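Local coordinates for pantothenate kinase (PDB 3TQC), which catalyses the ATP-dependent phosphorylation of pantothenate to 4'-phosphopantothenate, the first step in the biosynthesis of coenzyme A, at residues 57-62 and 106-111; 64-69 and 93-98. One frame throughout, in Å; residues are numbered along the deposited sequence.

Contact 1: residues 57-62 and 106-111. With ADP (adenosine-5'-diphosphate), chain D.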
# COMPACT_ATOMS: atom_id res chain seq x y z
N GLU B 57 -11.82 20.11 18.45
CA GLU B 57 -11.65 18.90 19.24
C GLU B 57 -11.15 17.74 18.39
O GLU B 57 -10.37 16.94 18.88
CB GLU B 57 -12.95 18.52 19.97
CG GLU B 57 -13.30 19.41 21.17
CD GLU B 57 -14.65 19.02 21.81
OE1 GLU B 57 -15.24 17.99 21.41
OE2 GLU B 57 -15.12 19.74 22.72
N ILE B 58 -11.56 17.66 17.13
CA ILE B 58 -11.19 16.53 16.28
C ILE B 58 -10.17 16.90 15.21
O ILE B 58 -9.08 16.35 15.18
CB ILE B 58 -12.42 15.91 15.60
CG1 ILE B 58 -13.47 15.48 16.63
CG2 ILE B 58 -12.01 14.71 14.78
CD1 ILE B 58 -13.03 14.29 17.46
N TYR B 59 -10.51 17.85 14.35
CA TYR B 59 -9.70 18.11 13.15
C TYR B 59 -8.37 18.80 13.41
O TYR B 59 -7.38 18.51 12.74
CB TYR B 59 -10.53 18.83 12.09
CG TYR B 59 -11.66 17.92 11.67
CD1 TYR B 59 -11.40 16.84 10.86
CD2 TYR B 59 -12.95 18.09 12.17
CE1 TYR B 59 -12.40 15.97 10.50
CE2 TYR B 59 -13.95 17.22 11.81
CZ TYR B 59 -13.67 16.16 10.98
OH TYR B 59 -14.65 15.28 10.61
N LEU B 60 -8.34 19.69 14.39
CA LEU B 60 -7.09 20.32 14.77
C LEU B 60 -6.09 19.27 15.28
O LEU B 60 -5.00 19.17 14.75
CB LEU B 60 -7.32 21.44 15.78
CG LEU B 60 -6.04 22.15 16.25
CD1 LEU B 60 -5.17 22.54 15.05
CD2 LEU B 60 -6.40 23.38 17.08
N PRO B 61 -6.46 18.48 16.30
CA PRO B 61 -5.48 17.45 16.71
C PRO B 61 -5.21 16.39 15.63
O PRO B 61 -4.10 15.86 15.56
CB PRO B 61 -6.12 16.81 17.96
CG PRO B 61 -7.52 17.32 18.02
CD PRO B 61 -7.58 18.60 17.24
N LEU B 62 -6.22 16.09 14.81
CA LEU B 62 -6.01 15.19 13.69
C LEU B 62 -4.93 15.78 12.80
O LEU B 62 -4.02 15.08 12.39
CB LEU B 62 -7.30 14.94 12.90
CG LEU B 62 -7.15 14.13 11.61
CD1 LEU B 62 -6.34 12.86 11.85
CD2 LEU B 62 -8.51 13.79 10.97
N SER B 106 -15.08 15.56 1.09
CA SER B 106 -14.78 16.90 0.59
C SER B 106 -14.73 17.92 1.73
O SER B 106 -13.88 18.80 1.77
CB SER B 106 -15.83 17.33 -0.42
OG SER B 106 -16.05 18.71 -0.35
N THR B 107 -15.65 17.79 2.67
CA THR B 107 -15.61 18.63 3.86
C THR B 107 -14.35 18.37 4.68
O THR B 107 -13.70 19.30 5.14
CB THR B 107 -16.85 18.39 4.72
OG1 THR B 107 -18.03 18.56 3.91
CG2 THR B 107 -16.87 19.34 5.92
N THR B 108 -13.98 17.11 4.83
CA THR B 108 -12.82 16.72 5.63
C THR B 108 -11.53 17.25 5.00
O THR B 108 -10.65 17.79 5.68
CB THR B 108 -12.74 15.19 5.83
OG1 THR B 108 -13.97 14.73 6.36
CG2 THR B 108 -11.65 14.80 6.82
N SER B 109 -11.43 17.10 3.68
CA SER B 109 -10.23 17.51 2.98
C SER B 109 -10.03 19.03 3.04
O SER B 109 -8.92 19.50 3.17
CB SER B 109 -10.26 17.03 1.52
OG SER B 109 -11.03 17.93 0.74
N ARG B 110 -11.11 19.80 2.96
CA ARG B 110 -10.99 21.24 3.05
C ARG B 110 -10.58 21.68 4.46
O ARG B 110 -9.82 22.63 4.62
CB ARG B 110 -12.27 21.94 2.58
CG ARG B 110 -12.49 21.76 1.07
CD ARG B 110 -13.85 22.29 0.59
NE ARG B 110 -14.36 21.49 -0.53
CZ ARG B 110 -15.38 21.83 -1.31
NH1 ARG B 110 -16.04 22.98 -1.12
NH2 ARG B 110 -15.75 21.02 -2.30
N VAL B 111 -11.09 21.00 5.47
CA VAL B 111 -10.75 21.36 6.83
C VAL B 111 -9.28 21.05 7.10
O VAL B 111 -8.55 21.90 7.65
CB VAL B 111 -11.61 20.64 7.85
CG1 VAL B 111 -11.04 20.85 9.26
CG2 VAL B 111 -13.04 21.14 7.73
PB ADP D . -18.48 13.86 0.09
O1B ADP D . -17.42 14.84 -0.29
O2B ADP D . -17.95 12.61 0.72
O3B ADP D . -19.51 13.58 -0.99
PA ADP D . -19.38 16.12 1.55
O1A ADP D . -18.02 16.45 2.13
O2A ADP D . -19.92 16.87 0.38
O3A ADP D . -19.41 14.56 1.21
O5' ADP D . -20.45 16.23 2.71
C5' ADP D . -21.70 15.57 2.62
C4' ADP D . -22.76 16.39 3.33
O4' ADP D . -22.56 16.34 4.74
C3' ADP D . -22.69 17.85 2.96
O3' ADP D . -24.03 18.37 2.92
C2' ADP D . -21.89 18.51 4.05
O2' ADP D . -22.32 19.84 4.29
C1' ADP D . -22.17 17.62 5.24
N9 ADP D . -21.02 17.43 6.14
C8 ADP D . -19.87 16.81 5.82
N7 ADP D . -19.03 16.78 6.88
C5 ADP D . -19.66 17.37 7.89
C6 ADP D . -19.31 17.65 9.28
N6 ADP D . -18.10 17.26 9.74
N1 ADP D . -20.23 18.28 10.03
C2 ADP D . -21.43 18.67 9.55
N3 ADP D . -21.81 18.44 8.27
C4 ADP D . -20.97 17.80 7.42
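Y59 reaches from its helix across the flank of helix 105-116, where V111 and T108 meet successive parts of its side chain. The V111 methyl CG1 sits against the root of the tyrosine, 3.5 Å from Y59 CB, and also touches CG. Farther along the ring, Y59 CE1 lies 3.9 Å from the T108 methyl CG2. The tyrosine runs nearly perpendicular to both branched side chains, and both methyls approach its ring obliquely. I58 CG2 covers one ring face over the centre. With chi1 at -53°, T108 OG1 stays beside the backbone N and is hydrogen-bonded to G104 O, which leaves the methyl CG2 turned to Y59. Between the two segments the packing is apolar and buried.

The residues just before T108, at the start of the same helix, hold ADP. T107 OG1, kept beside its own backbone N by chi1 of -54°, grips ADP O1A at 2.8 Å. T107 N donates to this same O1A, also at 2.8 Å, so one alpha-phosphate oxygen receives two bonds from a single residue. S106 N binds ADP O1B at 2.8 Å, with an N-H...O angle of 155°. Y59 OH comes within 4.1 Å of adenine N6, too far for a bond. The amides of A102 and G104, K105 NZ and R247 NH1 also bind the nucleotide, which sits on a P-loop (Walker A) running directly into this helix.

Contact 2: residues 64-69 and 93-98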
# COMPACT_ATOMS: atom_id res chain seq x y z
N ARG B 64 -2.56 17.84 13.63
CA ARG B 64 -1.28 17.72 14.33
C ARG B 64 -0.73 16.29 14.23
O ARG B 64 0.47 16.12 14.03
CB ARG B 64 -1.41 18.14 15.80
CG ARG B 64 -0.10 18.03 16.62
CD ARG B 64 0.91 19.07 16.20
NE ARG B 64 2.24 18.87 16.78
CZ ARG B 64 3.22 18.14 16.25
NH1 ARG B 64 3.06 17.46 15.13
NH2 ARG B 64 4.38 18.08 16.88
N LEU B 65 -1.58 15.28 14.37
CA LEU B 65 -1.13 13.89 14.25
C LEU B 65 -0.53 13.71 12.87
O LEU B 65 0.58 13.26 12.72
CB LEU B 65 -2.28 12.90 14.47
CG LEU B 65 -1.96 11.41 14.21
CD1 LEU B 65 -1.04 10.86 15.27
CD2 LEU B 65 -3.21 10.57 14.12
N LEU B 66 -1.27 14.13 11.85
CA LEU B 66 -0.78 14.04 10.48
C LEU B 66 0.51 14.82 10.27
O LEU B 66 1.37 14.38 9.53
CB LEU B 66 -1.85 14.54 9.52
CG LEU B 66 -3.10 13.69 9.50
CD1 LEU B 66 -4.14 14.29 8.58
CD2 LEU B 66 -2.67 12.29 9.04
N SER B 67 0.64 15.97 10.92
CA SER B 67 1.86 16.74 10.81
C SER B 67 3.05 15.87 11.22
O SER B 67 4.07 15.92 10.59
CB SER B 67 1.81 18.04 11.63
OG SER B 67 2.94 18.86 11.38
N PHE B 68 2.89 15.06 12.27
CA PHE B 68 3.99 14.17 12.69
C PHE B 68 4.46 13.31 11.53
O PHE B 68 5.67 13.15 11.31
CB PHE B 68 3.61 13.25 13.84
CG PHE B 68 3.60 13.90 15.19
CD1 PHE B 68 4.78 14.19 15.83
CD2 PHE B 68 2.40 14.20 15.82
CE1 PHE B 68 4.77 14.81 17.08
CE2 PHE B 68 2.38 14.79 17.05
CZ PHE B 68 3.57 15.10 17.68
N TYR B 69 3.51 12.76 10.79
CA TYR B 69 3.83 11.87 9.68
C TYR B 69 4.52 12.62 8.56
O TYR B 69 5.50 12.14 8.01
CB TYR B 69 2.59 11.16 9.12
CG TYR B 69 2.14 10.00 9.95
CD1 TYR B 69 2.35 8.70 9.53
CD2 TYR B 69 1.51 10.20 11.18
CE1 TYR B 69 1.93 7.61 10.31
CE2 TYR B 69 1.09 9.12 11.96
CZ TYR B 69 1.32 7.84 11.52
OH TYR B 69 0.92 6.77 12.30
N TYR B 93 4.11 14.81 0.35
CA TYR B 93 3.47 13.80 1.15
C TYR B 93 2.00 13.80 0.73
O TYR B 93 1.39 14.85 0.70
CB TYR B 93 3.61 14.15 2.62
CG TYR B 93 3.26 13.02 3.53
CD1 TYR B 93 4.22 12.14 3.97
CD2 TYR B 93 1.95 12.83 3.96
CE1 TYR B 93 3.90 11.10 4.80
CE2 TYR B 93 1.61 11.79 4.77
CZ TYR B 93 2.60 10.93 5.21
OH TYR B 93 2.27 9.89 6.03
N ILE B 94 1.45 12.64 0.38
CA ILE B 94 0.07 12.58 -0.10
C ILE B 94 -0.80 11.80 0.86
O ILE B 94 -0.51 10.65 1.17
CB ILE B 94 -0.03 11.93 -1.47
CG1 ILE B 94 0.86 12.66 -2.48
CG2 ILE B 94 -1.47 11.94 -1.94
CD1 ILE B 94 0.49 12.39 -3.94
N ILE B 95 -1.88 12.44 1.30
CA ILE B 95 -2.80 11.85 2.24
C ILE B 95 -4.11 11.54 1.50
O ILE B 95 -4.71 12.42 0.90
CB ILE B 95 -3.10 12.81 3.40
CG1 ILE B 95 -1.82 13.10 4.20
CG2 ILE B 95 -4.17 12.26 4.33
CD1 ILE B 95 -1.96 14.33 5.15
N GLY B 96 -4.54 10.29 1.55
CA GLY B 96 -5.74 9.86 0.86
C GLY B 96 -6.94 10.02 1.77
O GLY B 96 -6.86 9.75 2.96
N ILE B 97 -8.06 10.49 1.21
CA ILE B 97 -9.31 10.50 1.95
C ILE B 97 -10.37 9.79 1.14
O ILE B 97 -10.70 10.20 0.03
CB ILE B 97 -9.77 11.90 2.27
CG1 ILE B 97 -8.72 12.67 3.06
CG2 ILE B 97 -11.06 11.86 3.12
CD1 ILE B 97 -9.23 14.02 3.48
N ALA B 98 -10.87 8.69 1.70
CA ALA B 98 -11.84 7.84 1.02
C ALA B 98 -13.10 7.75 1.88
O ALA B 98 -13.12 8.18 3.03
CB ALA B 98 -11.24 6.46 0.81
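The hydroxyl of Y93 is pressed against the root of Y69: Y93 OH lies 3.4 Å from Y69 CB and 3.7 Å from Y69 CD1. These are van der Waals contacts, in which the phenol end of one tyrosine rests obliquely beside the ring of the other. Y93 CG is anti to the backbone N (chi1 -167°), extending the ring from the strand toward the helix, and its CE1 comes 3.7 Å from the backbone oxygen of Y69. Although the CB of Y69 points to the strand, its ring leads away, to meet F229 edge-to-face. Two residues along the strand from Y93, I95 faces the helix again, and here it meets L66: L66 CD1 and I95 CD1 touch methyl to methyl at 4.1 Å, the two aliphatic chains lying at a slant. All four residues are buried.

On another side of the helix, R64 lays NH1 over the centre of the F68 ring, 3.2 Å above its plane, and F83 of the second subunit packs against both residues. S67 OG is hydrogen-bonded to H122 NE2. Strand 93-99 runs between parallel strands 229-234 and 199-203 in the central sheet, and helix 52-84 packs against it: L66 touches F229 as well as L112 of helix 105-116, while I95 packs on L231, I199 and L116.

Contacts 1 and 2 have centres 11 Å apart and share helix 52-84, which meets helix 105-116 through Y59 and strand 93-99 through L66 and Y69, two to three turns further on. Along the chain the order is 57-62, 64-69, 93-98, 106-111, so contact 2 falls wholly between the two halves of contact 1. The strand and the second helix are joined by the P-loop, and they also pack directly: I97 CD1 lies 3.7 Å from S109 CA. Helix 52-84 therefore rests on both arms of the strand-loop-helix unit that holds ADP, while the same helix, Y69 included, also packs against the second subunit, placing it between the nucleotide-binding core and the dimer partner.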